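PDB 3IBT: 1H-3-hydroxy-4-oxoquinoline 2,4-dioxygenase from Pseudomonas putida, which catalyses the cofactor-independent cleavage of 3-hydroxy-1H-quinolin-4-one by dioxygen, giving N-formylanthranilate and carbon monoxide during oxoquinoline degradation. Local coordinates for residues A[120-123]-A[124-128]; A[38-41]-A[42-46]; A[4-8]-A[9-13]; A[106-110]-A[111-115]; A[164-167]-A[168-172]. All blocks are in the same frame, centred on the assembly; numbering follows the deposited sequence.

Interaction 1: residues A[120-123]-A[124-128]; sequences DWLL and QPHPG
Leu122 carries the close side of this contact, resting its isobutyl group on the carbonyl of Gln124. CG sits 3.5 Å from Gln124 O, and CD1 of Leu122 comes to 3.7 Å from that oxygen. With CG anti to the backbone N (chi1 178°), the Leu122 branch runs on towards His126. Its CD2 stops 4.1 Å from His126 NE2, the two side chains crossing at about a right angle and the methyl approaching the imidazole obliquely. Residues 120-126 form the loop that follows strand 115-119 of the alpha/beta-hydrolase fold and leads into helix 127-135. Asp120 opens it and makes a weak hydrogen bond through OD2 to His244 ND1; by similarity with relatives, it raises the basicity of that histidine, the probable proton donor and acceptor. Further along, His126 takes the N-cap position of helix 127-135, and Gly128 N lies in its ring plane, at the edge. Leu123 turns its branch away from 124-128 into a buried place against Met199 and Gln224. The looser side begins at the partly exposed Gln124, whose bent chain heads away towards Leu196 and Leu223, and beyond it Pro127 stands at the protein surface.

Interaction 2: residues A[38-41]-A[42-46]; sequences KNLA and PLLAR
Leu44 lies one helical turn on from Leu40 and packs against it along the same side of the helix. Starting at CB, Leu44 is 3.9 Å from Ala41 O, beside the backbone. Its CG lies 3.6 Å from Leu40 O and is almost as close to Leu40 CD1, and its CD1 meets the same methyl, Leu40 CD1, at 3.6 Å, while also leaning on Leu40 CG. The Leu44 side chain is put there by a chi1 of -56°, which sets CG beside its own backbone N. Underneath, the two residues are joined by the hydrogen bond from Leu44 N to Leu40 O, 3.2 Å long, fairly straight at 161° and in the carbonyl plane. Leu43 N also reaches this oxygen, but weakly. On the outer side Pro42, which has no N-H to give, sets CG 3.3 Å from Lys38 O, and Leu43 CG lies 3.6 Å from Asn39 O. The Asn39 amide is engaged by Asp161. Helix 40-44 is the crossover of the beta-alpha-beta unit between strands 23-27 and 49-53: Leu44 touches Leu24 and Leu40 touches Leu26 on the first of these strands, while Val254 and Ala255 of helix 251-261 pack against Leu40.

Interaction 3: residues A[4-8]-A[9-13]; sequences LNVNG and TLMTY
Thr9 O collects two of the three hydrogen bonds that tie these strands. Val6 N approaches it nearly along the C=O axis at 2.7 Å, whereas Asn5 ND2, at 3.1 Å from Thr9 O, comes from well above the carbonyl plane, 59° out of it. The return bond, Thr9 N to Val6 O, is bent and weak. Among the apolar contacts, Val6 CG2 lies 3.7 Å from SE of Met11, a selenomethionine here, the two side chains crossing at about a right angle, and both rest on Phe80 of helix 70-83. Away from that pair, Leu10 CD1 touches Asn5 CB at 3.5 Å. Nearer the open end, Tyr13 CE2 lies 4.1 Å from Leu4 CB. A polar atom also meets this ring: the backbone N of Leu4 sits at the edge of the Tyr13 ring, near its plane. Asn7 and Gly8 form the corner of a type II' turn, Asn7 having a positive phi of 45°. The whole is a tight beta hairpin with a two-residue loop, closed by Val6 and Thr9, at one margin of the central sheet.

Interaction 4: residues A[106-110]-A[111-115]; sequences EQLGA and ARLPK
Gly109 and Arg112 are brought to 4.4 Å, CA to CA, as the chain leaves helix 97-107 at Leu108 and coils back on itself before strand 115-119. Arg112 uses the base of its side chain here: CB lies 3.5 Å from Gly109 N, and CG brushes Leu108 CB at 4.4 Å. Its CG is anti to the backbone N (chi1 -164°), and the bend that follows at chi2 carries the guanidinium towards Arg87, to whose carbonyl NH1 makes a weak hydrogen bond. Leu108 and Leu113 meet methyl to methyl, CD2 to CD2 at 4.1 Å, crossing at about a right angle. The other methyl of Leu113, CD1, is 3.8 Å from Gly109 O. Both leucines also pack on Phe89 of strand 89-94, so the side of the loop facing the sheet is apolar. Pro114 CB comes to 3.8 Å from Ala110 O. With no hydrogen bond between 106-110 and 111-115, the loop probably owes its shape to this packing and to outside ties such as that of Arg112 to Arg87.

Interaction 5: residues A[164-167]-A[168-172]; sequences NHLR and NEMPW
The His165 imidazole and the Glu169 carboxylate are nearly parallel, their planes 11° apart. Around the ring the approaches are oblique: Glu169 CB lies 3.4 Å from His165 ND1, and Met170 brings CG up beside NE2. The selenium of Met170, a selenomethionine here, is 4.4 Å from the ring centroid and 65° off the ring normal, neither squarely over it nor in its plane. Phe245 adds an edge-to-face ring contact. The bond from His165 ND1 to Glu169 OE1, at 3.5 Å, is weak and bent; the carboxylate's firmer partner is Arg35, which makes a salt bridge to OE2. The bend of Glu169 at chi2 (77°) folds its carboxylate back beside the histidine. The Asn164 amide stands nearly upright to that carboxylate, its ND2 3.8 Å from Glu169 OE1. In the backbone, His165 O is gripped by Glu169 N at 3.0 Å and by Met170 N at 3.3 Å, from opposite faces of its carbonyl plane, as the helix widens into a pi-type turn. Leu166 CB meets Met170 CE at 3.5 Å. Helix 160-169 belongs to the mainly helical cap inserted between strands 115-119 and 207-212. Met170 packs on Phe150 and Trp153 of helix 142-154, while His165 leans on Gln32 and Leu36 in the loop that follows strand 23-27.

How the interactions relate
Interactions 1 and 5 approach the probable active site from different parts of the chain, their centres about 22 Å apart. In interaction 1 the Leu122 side chain is about 6 Å from that of His244; in interaction 5 His165 is about 3 Å from Gln32 and Met170 about 4 Å from Trp153, side chain to side chain, both of them substrate-binding residues by similarity. Interaction 2 touches interaction 5, by packing alone, where Lys38 NZ lies 4.3 Å from Asn164 ND2, and its Leu40 side chain is about 7 Å from that of Thr94, another substrate-binding residue by similarity. Interactions 3 and 4 lie further out; the centres of interactions 4 and 5 are about 34 Å apart, on opposite sides of the chain's centre.

Interaction 1: residues A[120-123]-A[124-128]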
loop_
_atom_site.group_PDB
_atom_site.type_symbol
_atom_site.label_atom_id
_atom_site.label_comp_id
_atom_site.label_asym_id
_atom_site.label_seq_id
_atom_site.Cartn_x
_atom_site.Cartn_y
_atom_site.Cartn_z
ATOM N N ASP A 120 6.740 -3.040 0.540
ATOM C CA ASP A 120 7.542 -1.939 0.083
ATOM C C ASP A 120 7.151 -0.615 0.684
ATOM O O ASP A 120 6.980 0.378 -0.028
ATOM C CB ASP A 120 7.613 -1.845 -1.439
ATOM C CG ASP A 120 9.060 -1.677 -1.903
ATOM O OD1 ASP A 120 9.590 -2.642 -2.494
ATOM O OD2 ASP A 120 9.710 -0.625 -1.601
ATOM N N TRP A 121 7.034 -0.639 2.010
ATOM C CA TRP A 121 6.839 0.508 2.872
ATOM C C TRP A 121 8.199 0.867 3.456
ATOM O O TRP A 121 8.839 0.013 4.110
ATOM C CB TRP A 121 6.030 0.017 4.035
ATOM C CG TRP A 121 5.355 1.064 4.795
ATOM C CD1 TRP A 121 5.165 2.349 4.429
ATOM C CD2 TRP A 121 4.702 0.896 6.044
ATOM N NE1 TRP A 121 4.459 2.997 5.378
ATOM C CE2 TRP A 121 4.139 2.125 6.377
ATOM C CE3 TRP A 121 4.546 -0.188 6.920
ATOM C CZ2 TRP A 121 3.409 2.327 7.555
ATOM C CZ3 TRP A 121 3.802 -0.001 8.099
ATOM C CH2 TRP A 121 3.239 1.255 8.397
ATOM N N LEU A 122 8.627 2.117 3.245
ATOM C CA LEU A 122 9.935 2.578 3.686
ATOM C C LEU A 122 9.960 2.745 5.201
ATOM O O LEU A 122 9.403 3.698 5.764
ATOM C CB LEU A 122 10.302 3.872 2.954
ATOM C CG LEU A 122 11.612 4.588 3.274
ATOM C CD1 LEU A 122 12.851 3.842 2.774
ATOM C CD2 LEU A 122 11.540 5.986 2.695
ATOM N N LEU A 123 10.609 1.791 5.857
ATOM C CA LEU A 123 10.474 1.676 7.292
ATOM C C LEU A 123 11.140 2.820 8.046
ATOM O O LEU A 123 10.819 3.073 9.227
ATOM C CB LEU A 123 11.004 0.345 7.771
ATOM C CG LEU A 123 10.219 -0.812 7.204
ATOM C CD1 LEU A 123 10.920 -2.087 7.598
ATOM C CD2 LEU A 123 8.771 -0.853 7.646
ATOM N N GLN A 124 12.010 3.564 7.366
ATOM C CA GLN A 124 12.723 4.602 8.036
ATOM C C GLN A 124 13.005 5.738 7.048
ATOM O O GLN A 124 13.587 5.496 5.988
ATOM C CB GLN A 124 13.989 3.955 8.516
ATOM C CG GLN A 124 14.608 4.662 9.648
ATOM C CD GLN A 124 15.077 3.682 10.702
ATOM O OE1 GLN A 124 14.238 3.133 11.452
ATOM N NE2 GLN A 124 16.414 3.459 10.784
ATOM N N PRO A 125 12.616 6.992 7.380
ATOM C CA PRO A 125 12.791 8.057 6.384
ATOM C C PRO A 125 14.250 8.413 6.292
ATOM O O PRO A 125 14.999 8.028 7.179
ATOM C CB PRO A 125 12.002 9.245 6.977
ATOM C CG PRO A 125 11.976 9.015 8.436
ATOM C CD PRO A 125 12.068 7.516 8.651
ATOM N N HIS A 126 14.666 9.148 5.262
ATOM C CA HIS A 126 16.076 9.610 5.165
ATOM C C HIS A 126 16.121 10.939 4.398
ATOM O O HIS A 126 15.126 11.296 3.775
ATOM C CB HIS A 126 16.890 8.538 4.458
ATOM C CG HIS A 126 16.296 8.123 3.161
ATOM N ND1 HIS A 126 16.253 8.961 2.067
ATOM C CD2 HIS A 126 15.688 6.975 2.783
ATOM C CE1 HIS A 126 15.658 8.340 1.061
ATOM N NE2 HIS A 126 15.305 7.132 1.471
ATOM N N PRO A 127 17.254 11.681 4.435
ATOM C CA PRO A 127 17.265 13.040 3.862
ATOM C C PRO A 127 16.730 13.122 2.455
ATOM O O PRO A 127 15.889 13.976 2.172
ATOM C CB PRO A 127 18.751 13.436 3.927
ATOM C CG PRO A 127 19.204 12.772 5.186
ATOM C CD PRO A 127 18.577 11.376 5.017
ATOM N N GLY A 128 17.166 12.219 1.589
ATOM C CA GLY A 128 16.622 12.158 0.209
ATOM C C GLY A 128 15.102 12.202 0.105
ATOM O O GLY A 128 14.545 13.036 -0.598
#

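Interaction 2: residues A[38-41]-A[42-46]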
loop_
_atom_site.group_PDB
_atom_site.type_symbol
_atom_site.label_atom_id
_atom_site.label_comp_id
_atom_site.label_asym_id
_atom_site.label_seq_id
_atom_site.Cartn_x
_atom_site.Cartn_y
_atom_site.Cartn_z
ATOM N N LYS A 38 -2.524 -6.153 -11.055
ATOM C CA LYS A 38 -3.093 -6.817 -12.201
ATOM C C LYS A 38 -2.501 -8.193 -12.363
ATOM O O LYS A 38 -3.221 -9.120 -12.801
ATOM C CB LYS A 38 -2.942 -5.995 -13.488
ATOM C CG LYS A 38 -1.516 -5.851 -14.005
ATOM C CD LYS A 38 -1.542 -5.126 -15.345
ATOM C CE LYS A 38 -0.269 -5.432 -16.139
ATOM N NZ LYS A 38 0.316 -4.275 -16.911
ATOM N N ASN A 39 -1.209 -8.322 -11.994
ATOM C CA ASN A 39 -0.487 -9.604 -12.132
ATOM C C ASN A 39 -0.728 -10.483 -10.941
ATOM O O ASN A 39 -0.911 -11.671 -11.096
ATOM C CB ASN A 39 1.012 -9.429 -12.352
ATOM C CG ASN A 39 1.343 -8.760 -13.677
ATOM O OD1 ASN A 39 0.562 -8.816 -14.654
ATOM N ND2 ASN A 39 2.518 -8.104 -13.722
ATOM N N LEU A 40 -0.791 -9.889 -9.761
ATOM C CA LEU A 40 -0.885 -10.653 -8.515
ATOM C C LEU A 40 -2.291 -11.210 -8.205
ATOM O O LEU A 40 -2.451 -12.321 -7.694
ATOM C CB LEU A 40 -0.336 -9.794 -7.376
ATOM C CG LEU A 40 -0.715 -10.129 -5.965
ATOM C CD1 LEU A 40 -0.194 -11.509 -5.635
ATOM C CD2 LEU A 40 -0.121 -9.085 -5.140
ATOM N N ALA A 41 -3.307 -10.437 -8.543
ATOM C CA ALA A 41 -4.674 -10.812 -8.231
ATOM C C ALA A 41 -5.115 -12.085 -8.907
ATOM O O ALA A 41 -5.635 -12.953 -8.217
ATOM C CB ALA A 41 -5.658 -9.684 -8.503
ATOM N N PRO A 42 -4.934 -12.226 -10.247
ATOM C CA PRO A 42 -5.449 -13.478 -10.838
ATOM C C PRO A 42 -4.823 -14.717 -10.208
ATOM O O PRO A 42 -5.458 -15.747 -10.188
ATOM C CB PRO A 42 -5.066 -13.354 -12.311
ATOM C CG PRO A 42 -5.026 -11.893 -12.536
ATOM C CD PRO A 42 -4.334 -11.384 -11.294
ATOM N N LEU A 43 -3.621 -14.591 -9.656
ATOM C CA LEU A 43 -2.989 -15.701 -8.973
ATOM C C LEU A 43 -3.720 -16.010 -7.665
ATOM O O LEU A 43 -4.078 -17.166 -7.418
ATOM C CB LEU A 43 -1.499 -15.434 -8.723
ATOM C CG LEU A 43 -0.610 -15.101 -9.925
ATOM C CD1 LEU A 43 0.849 -15.000 -9.565
ATOM C CD2 LEU A 43 -0.806 -16.123 -11.044
ATOM N N LEU A 44 -3.969 -14.996 -6.837
ATOM C CA LEU A 44 -4.624 -15.216 -5.551
ATOM C C LEU A 44 -6.115 -15.539 -5.682
ATOM O O LEU A 44 -6.776 -15.794 -4.664
ATOM C CB LEU A 44 -4.457 -14.006 -4.632
ATOM C CG LEU A 44 -3.059 -13.481 -4.303
ATOM C CD1 LEU A 44 -3.103 -12.101 -3.638
ATOM C CD2 LEU A 44 -2.295 -14.464 -3.448
ATOM N N ALA A 45 -6.661 -15.522 -6.903
ATOM C CA ALA A 45 -8.108 -15.773 -7.101
ATOM C C ALA A 45 -8.468 -17.260 -6.962
ATOM O O ALA A 45 -9.650 -17.656 -7.015
ATOM C CB ALA A 45 -8.589 -15.229 -8.434
ATOM N N ARG A 46 -7.425 -18.059 -6.761
ATOM C CA ARG A 46 -7.522 -19.491 -6.627
ATOM C C ARG A 46 -7.962 -19.816 -5.194
ATOM O O ARG A 46 -8.815 -20.705 -4.989
ATOM C CB ARG A 46 -6.123 -20.061 -6.920
ATOM C CG ARG A 46 -6.017 -21.566 -7.262
ATOM C CD ARG A 46 -4.498 -22.023 -7.263
ATOM N NE ARG A 46 -3.757 -21.730 -6.005
ATOM C CZ ARG A 46 -2.517 -22.164 -5.699
ATOM N NH1 ARG A 46 -1.825 -22.928 -6.557
ATOM N NH2 ARG A 46 -1.966 -21.846 -4.514
#

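Interaction 3: residues A[4-8]-A[9-13]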
loop_
_atom_site.group_PDB
_atom_site.type_symbol
_atom_site.label_atom_id
_atom_site.label_comp_id
_atom_site.label_asym_id
_atom_site.label_seq_id
_atom_site.Cartn_x
_atom_site.Cartn_y
_atom_site.Cartn_z
ATOM N N LEU A 4 -19.519 -0.131 -5.021
ATOM C CA LEU A 4 -20.206 0.340 -3.810
ATOM C C LEU A 4 -19.515 1.607 -3.299
ATOM O O LEU A 4 -18.276 1.728 -3.378
ATOM C CB LEU A 4 -20.200 -0.741 -2.713
ATOM C CG LEU A 4 -20.687 -0.444 -1.277
ATOM C CD1 LEU A 4 -22.115 -1.040 -1.028
ATOM C CD2 LEU A 4 -19.673 -1.070 -0.262
ATOM N N ASN A 5 -20.316 2.549 -2.788
ATOM C CA ASN A 5 -19.805 3.823 -2.247
ATOM C C ASN A 5 -19.939 3.905 -0.719
ATOM O O ASN A 5 -20.861 3.315 -0.113
ATOM C CB ASN A 5 -20.527 5.024 -2.864
ATOM C CG ASN A 5 -21.673 5.491 -2.016
ATOM O OD1 ASN A 5 -22.692 4.805 -1.910
ATOM N ND2 ASN A 5 -21.496 6.637 -1.358
ATOM N N VAL A 6 -19.036 4.676 -0.111
ATOM C CA VAL A 6 -18.906 4.682 1.333
ATOM C C VAL A 6 -18.695 6.115 1.793
ATOM O O VAL A 6 -18.225 6.968 1.015
ATOM C CB VAL A 6 -17.723 3.752 1.818
ATOM C CG1 VAL A 6 -18.120 2.285 1.734
ATOM C CG2 VAL A 6 -16.456 3.994 1.012
ATOM N N ASN A 7 -19.058 6.378 3.048
ATOM C CA ASN A 7 -18.717 7.630 3.692
ATOM C C ASN A 7 -18.984 8.814 2.752
ATOM O O ASN A 7 -20.080 8.934 2.191
ATOM C CB ASN A 7 -17.251 7.582 4.115
ATOM C CG ASN A 7 -17.043 8.193 5.464
ATOM O OD1 ASN A 7 -17.191 9.530 5.530
ATOM N ND2 ASN A 7 -16.807 7.267 6.555
ATOM N N GLY A 8 -17.971 9.658 2.543
ATOM C CA GLY A 8 -18.147 10.878 1.742
ATOM C C GLY A 8 -18.367 10.648 0.251
ATOM O O GLY A 8 -19.050 11.439 -0.417
ATOM N N THR A 9 -17.770 9.574 -0.279
ATOM C CA THR A 9 -17.819 9.330 -1.727
ATOM C C THR A 9 -17.861 7.870 -2.147
ATOM O O THR A 9 -18.368 6.980 -1.426
ATOM C CB THR A 9 -16.609 9.977 -2.477
ATOM O OG1 THR A 9 -15.347 9.527 -1.850
ATOM C CG2 THR A 9 -16.775 11.567 -2.534
ATOM N N LEU A 10 -17.322 7.661 -3.358
ATOM C CA LEU A 10 -17.249 6.349 -3.917
ATOM C C LEU A 10 -15.807 5.854 -4.058
ATOM O O LEU A 10 -14.837 6.617 -3.933
ATOM C CB LEU A 10 -17.945 6.333 -5.268
ATOM C CG LEU A 10 -17.901 4.961 -5.942
ATOM C CD1 LEU A 10 -19.284 4.429 -6.135
ATOM C CD2 LEU A 10 -17.165 5.065 -7.260
HETATM N N MSE A 11 -15.703 4.546 -4.299
HETATM C CA MSE A 11 -14.514 3.912 -4.834
HETATM C C MSE A 11 -14.989 2.710 -5.665
HETATM O O MSE A 11 -15.751 1.811 -5.152
HETATM C CB MSE A 11 -13.623 3.443 -3.688
HETATM C CG MSE A 11 -14.422 3.224 -2.398
HETATM SE SE MSE A 11 -13.327 3.187 -0.747
HETATM C CE MSE A 11 -12.037 4.730 -0.989
ATOM N N THR A 12 -14.548 2.721 -6.957
ATOM C CA THR A 12 -14.740 1.545 -7.792
ATOM C C THR A 12 -13.862 0.410 -7.239
ATOM O O THR A 12 -12.750 0.658 -6.741
ATOM C CB THR A 12 -14.426 1.828 -9.287
ATOM O OG1 THR A 12 -13.350 2.807 -9.397
ATOM C CG2 THR A 12 -15.726 2.343 -10.061
ATOM N N TYR A 13 -14.350 -0.828 -7.266
ATOM C CA TYR A 13 -13.531 -1.936 -6.775
ATOM C C TYR A 13 -13.710 -3.190 -7.605
ATOM O O TYR A 13 -14.803 -3.456 -8.109
ATOM C CB TYR A 13 -13.786 -2.208 -5.282
ATOM C CG TYR A 13 -15.034 -3.012 -4.970
ATOM C CD1 TYR A 13 -14.988 -4.405 -4.901
ATOM C CD2 TYR A 13 -16.263 -2.387 -4.730
ATOM C CE1 TYR A 13 -16.138 -5.168 -4.615
ATOM C CE2 TYR A 13 -17.424 -3.152 -4.441
ATOM C CZ TYR A 13 -17.341 -4.537 -4.392
ATOM O OH TYR A 13 -18.431 -5.295 -4.111
#

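Interaction 4: residues A[106-110]-A[111-115]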
loop_
_atom_site.group_PDB
_atom_site.type_symbol
_atom_site.label_atom_id
_atom_site.label_comp_id
_atom_site.label_asym_id
_atom_site.label_seq_id
_atom_site.Cartn_x
_atom_site.Cartn_y
_atom_site.Cartn_z
ATOM N N GLU A 106 -5.504 -1.219 14.014
ATOM C CA GLU A 106 -5.608 -0.536 15.300
ATOM C C GLU A 106 -7.049 -0.171 15.635
ATOM O O GLU A 106 -7.414 -0.163 16.814
ATOM C CB GLU A 106 -4.730 0.723 15.346
ATOM C CG GLU A 106 -4.448 1.271 16.777
ATOM C CD GLU A 106 -3.961 2.736 16.807
ATOM O OE1 GLU A 106 -3.481 3.229 15.762
ATOM O OE2 GLU A 106 -4.043 3.403 17.874
ATOM N N GLN A 107 -7.858 0.136 14.612
ATOM C CA GLN A 107 -9.250 0.564 14.827
ATOM C C GLN A 107 -10.115 -0.618 15.204
ATOM O O GLN A 107 -10.770 -0.590 16.232
ATOM C CB GLN A 107 -9.821 1.339 13.629
ATOM C CG GLN A 107 -9.445 2.859 13.599
ATOM C CD GLN A 107 -10.388 3.721 12.722
ATOM O OE1 GLN A 107 -9.935 4.465 11.840
ATOM N NE2 GLN A 107 -11.699 3.609 12.965
ATOM N N LEU A 108 -10.095 -1.654 14.373
ATOM C CA LEU A 108 -10.638 -2.987 14.698
ATOM C C LEU A 108 -9.722 -3.737 15.674
ATOM O O LEU A 108 -8.636 -3.237 16.008
ATOM C CB LEU A 108 -10.736 -3.795 13.420
ATOM C CG LEU A 108 -11.868 -3.588 12.402
ATOM C CD1 LEU A 108 -12.325 -2.134 12.188
ATOM C CD2 LEU A 108 -11.401 -4.188 11.093
ATOM N N GLY A 109 -10.123 -4.933 16.118
ATOM C CA GLY A 109 -9.260 -5.716 17.030
ATOM C C GLY A 109 -7.833 -6.015 16.508
ATOM O O GLY A 109 -7.511 -5.729 15.360
ATOM N N ALA A 110 -6.965 -6.564 17.355
ATOM C CA ALA A 110 -5.922 -7.442 16.846
ATOM C C ALA A 110 -6.594 -8.794 16.803
ATOM O O ALA A 110 -6.556 -9.501 15.808
ATOM C CB ALA A 110 -4.755 -7.483 17.764
ATOM N N ALA A 111 -7.239 -9.134 17.911
ATOM C CA ALA A 111 -8.098 -10.298 18.002
ATOM C C ALA A 111 -8.864 -10.467 16.702
ATOM O O ALA A 111 -8.820 -11.531 16.107
ATOM C CB ALA A 111 -9.041 -10.141 19.177
ATOM N N ARG A 112 -9.537 -9.410 16.252
ATOM C CA ARG A 112 -10.296 -9.426 14.992
ATOM C C ARG A 112 -9.441 -9.788 13.761
ATOM O O ARG A 112 -9.621 -10.829 13.122
ATOM C CB ARG A 112 -10.914 -8.053 14.785
ATOM C CG ARG A 112 -12.023 -7.986 13.764
ATOM C CD ARG A 112 -13.387 -8.074 14.430
ATOM N NE ARG A 112 -14.420 -7.350 13.682
ATOM C CZ ARG A 112 -14.745 -7.583 12.406
ATOM N NH1 ARG A 112 -14.104 -8.498 11.689
ATOM N NH2 ARG A 112 -15.714 -6.885 11.831
ATOM N N LEU A 113 -8.502 -8.934 13.397
ATOM C CA LEU A 113 -7.578 -9.353 12.368
ATOM C C LEU A 113 -6.153 -9.487 12.898
ATOM O O LEU A 113 -5.441 -8.494 13.071
ATOM C CB LEU A 113 -7.693 -8.485 11.118
ATOM C CG LEU A 113 -7.915 -7.007 11.262
ATOM C CD1 LEU A 113 -6.652 -6.449 11.738
ATOM C CD2 LEU A 113 -8.216 -6.499 9.886
ATOM N N PRO A 114 -5.748 -10.746 13.168
ATOM C CA PRO A 114 -4.483 -11.083 13.840
ATOM C C PRO A 114 -3.224 -11.032 12.961
ATOM O O PRO A 114 -2.140 -11.326 13.459
ATOM C CB PRO A 114 -4.732 -12.522 14.342
ATOM C CG PRO A 114 -5.792 -13.090 13.431
ATOM C CD PRO A 114 -6.541 -11.945 12.809
ATOM N N LYS A 115 -3.386 -10.692 11.677
ATOM C CA LYS A 115 -2.317 -10.697 10.673
ATOM C C LYS A 115 -2.557 -9.713 9.559
ATOM O O LYS A 115 -3.695 -9.478 9.127
ATOM C CB LYS A 115 -2.209 -12.032 10.005
ATOM C CG LYS A 115 -1.663 -13.097 10.852
ATOM C CD LYS A 115 -1.131 -14.232 9.989
ATOM C CE LYS A 115 -1.359 -15.583 10.636
ATOM N NZ LYS A 115 -0.557 -16.624 9.903
#

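Interaction 5: residues A[164-167]-A[168-172]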
loop_
_atom_site.group_PDB
_atom_site.type_symbol
_atom_site.label_atom_id
_atom_site.label_comp_id
_atom_site.label_asym_id
_atom_site.label_seq_id
_atom_site.Cartn_x
_atom_site.Cartn_y
_atom_site.Cartn_z
ATOM N N ASN A 164 5.162 0.460 -17.602
ATOM C CA ASN A 164 3.842 0.900 -18.026
ATOM C C ASN A 164 3.124 1.627 -16.902
ATOM O O ASN A 164 2.357 2.609 -17.130
ATOM C CB ASN A 164 2.956 -0.254 -18.504
ATOM C CG ASN A 164 1.584 0.246 -18.950
ATOM O OD1 ASN A 164 1.484 1.140 -19.796
ATOM N ND2 ASN A 164 0.536 -0.270 -18.344
ATOM N N HIS A 165 3.368 1.110 -15.694
ATOM C CA HIS A 165 2.737 1.652 -14.516
ATOM C C HIS A 165 3.173 3.105 -14.299
ATOM O O HIS A 165 2.349 4.032 -14.251
ATOM C CB HIS A 165 3.057 0.824 -13.309
ATOM C CG HIS A 165 2.399 1.322 -12.079
ATOM N ND1 HIS A 165 1.050 1.175 -11.849
ATOM C CD2 HIS A 165 2.892 1.983 -11.012
ATOM C CE1 HIS A 165 0.740 1.710 -10.683
ATOM N NE2 HIS A 165 1.839 2.218 -10.159
ATOM N N LEU A 166 4.476 3.314 -14.210
ATOM C CA LEU A 166 4.967 4.654 -14.045
ATOM C C LEU A 166 5.054 5.408 -15.380
ATOM O O LEU A 166 5.831 6.350 -15.542
ATOM C CB LEU A 166 6.268 4.654 -13.222
ATOM C CG LEU A 166 7.409 3.701 -13.571
ATOM C CD1 LEU A 166 8.253 4.217 -14.764
ATOM C CD2 LEU A 166 8.253 3.535 -12.349
ATOM N N ARG A 167 4.226 5.033 -16.343
ATOM C CA ARG A 167 4.001 5.935 -17.482
ATOM C C ARG A 167 2.567 6.153 -17.792
ATOM O O ARG A 167 2.264 6.994 -18.594
ATOM C CB ARG A 167 4.675 5.450 -18.762
ATOM C CG ARG A 167 6.138 5.790 -18.816
ATOM C CD ARG A 167 6.919 4.660 -19.479
ATOM N NE ARG A 167 8.345 4.690 -19.134
ATOM C CZ ARG A 167 9.303 4.095 -19.850
ATOM N NH1 ARG A 167 8.998 3.408 -20.956
ATOM N NH2 ARG A 167 10.572 4.190 -19.453
ATOM N N ASN A 168 1.677 5.373 -17.209
ATOM C CA ASN A 168 0.310 5.416 -17.670
ATOM C C ASN A 168 -0.714 5.356 -16.541
ATOM O O ASN A 168 -1.827 5.894 -16.666
ATOM C CB ASN A 168 0.064 4.341 -18.746
ATOM C CG ASN A 168 0.642 4.722 -20.125
ATOM O OD1 ASN A 168 1.851 4.952 -20.269
ATOM N ND2 ASN A 168 -0.235 4.774 -21.149
ATOM N N GLU A 169 -0.335 4.721 -15.438
ATOM C CA GLU A 169 -1.182 4.715 -14.256
ATOM C C GLU A 169 -0.954 6.007 -13.491
ATOM O O GLU A 169 -1.779 6.913 -13.506
ATOM C CB GLU A 169 -0.882 3.506 -13.330
ATOM C CG GLU A 169 -1.847 2.292 -13.422
ATOM C CD GLU A 169 -1.596 1.409 -14.662
ATOM O OE1 GLU A 169 -0.389 1.242 -15.003
ATOM O OE2 GLU A 169 -2.576 0.884 -15.275
HETATM N N MSE A 170 0.199 6.069 -12.842
HETATM C CA MSE A 170 0.447 7.019 -11.776
HETATM C C MSE A 170 0.510 8.464 -12.274
HETATM O O MSE A 170 -0.057 9.357 -11.637
HETATM C CB MSE A 170 1.728 6.659 -11.039
HETATM C CG MSE A 170 1.701 5.318 -10.397
HETATM SE SE MSE A 170 3.099 5.223 -8.961
HETATM C CE MSE A 170 4.698 4.923 -10.116
ATOM N N PRO A 171 1.188 8.704 -13.414
ATOM C CA PRO A 171 1.352 10.110 -13.704
ATOM C C PRO A 171 0.047 10.664 -14.309
ATOM O O PRO A 171 -0.121 11.865 -14.441
ATOM C CB PRO A 171 2.532 10.126 -14.696
ATOM C CG PRO A 171 2.965 8.675 -14.877
ATOM C CD PRO A 171 1.789 7.860 -14.465
ATOM N N TRP A 172 -0.870 9.754 -14.627
ATOM C CA TRP A 172 -2.185 10.060 -15.182
ATOM C C TRP A 172 -3.084 10.798 -14.185
ATOM O O TRP A 172 -3.889 11.653 -14.592
ATOM C CB TRP A 172 -2.841 8.756 -15.655
ATOM C CG TRP A 172 -4.275 8.856 -15.983
ATOM C CD1 TRP A 172 -4.810 9.386 -17.109
ATOM C CD2 TRP A 172 -5.379 8.398 -15.181
ATOM N NE1 TRP A 172 -6.181 9.308 -17.065
ATOM C CE2 TRP A 172 -6.563 8.707 -15.895
ATOM C CE3 TRP A 172 -5.484 7.769 -13.930
ATOM C CZ2 TRP A 172 -7.853 8.405 -15.401
ATOM C CZ3 TRP A 172 -6.767 7.463 -13.435
ATOM C CH2 TRP A 172 -7.936 7.788 -14.178
#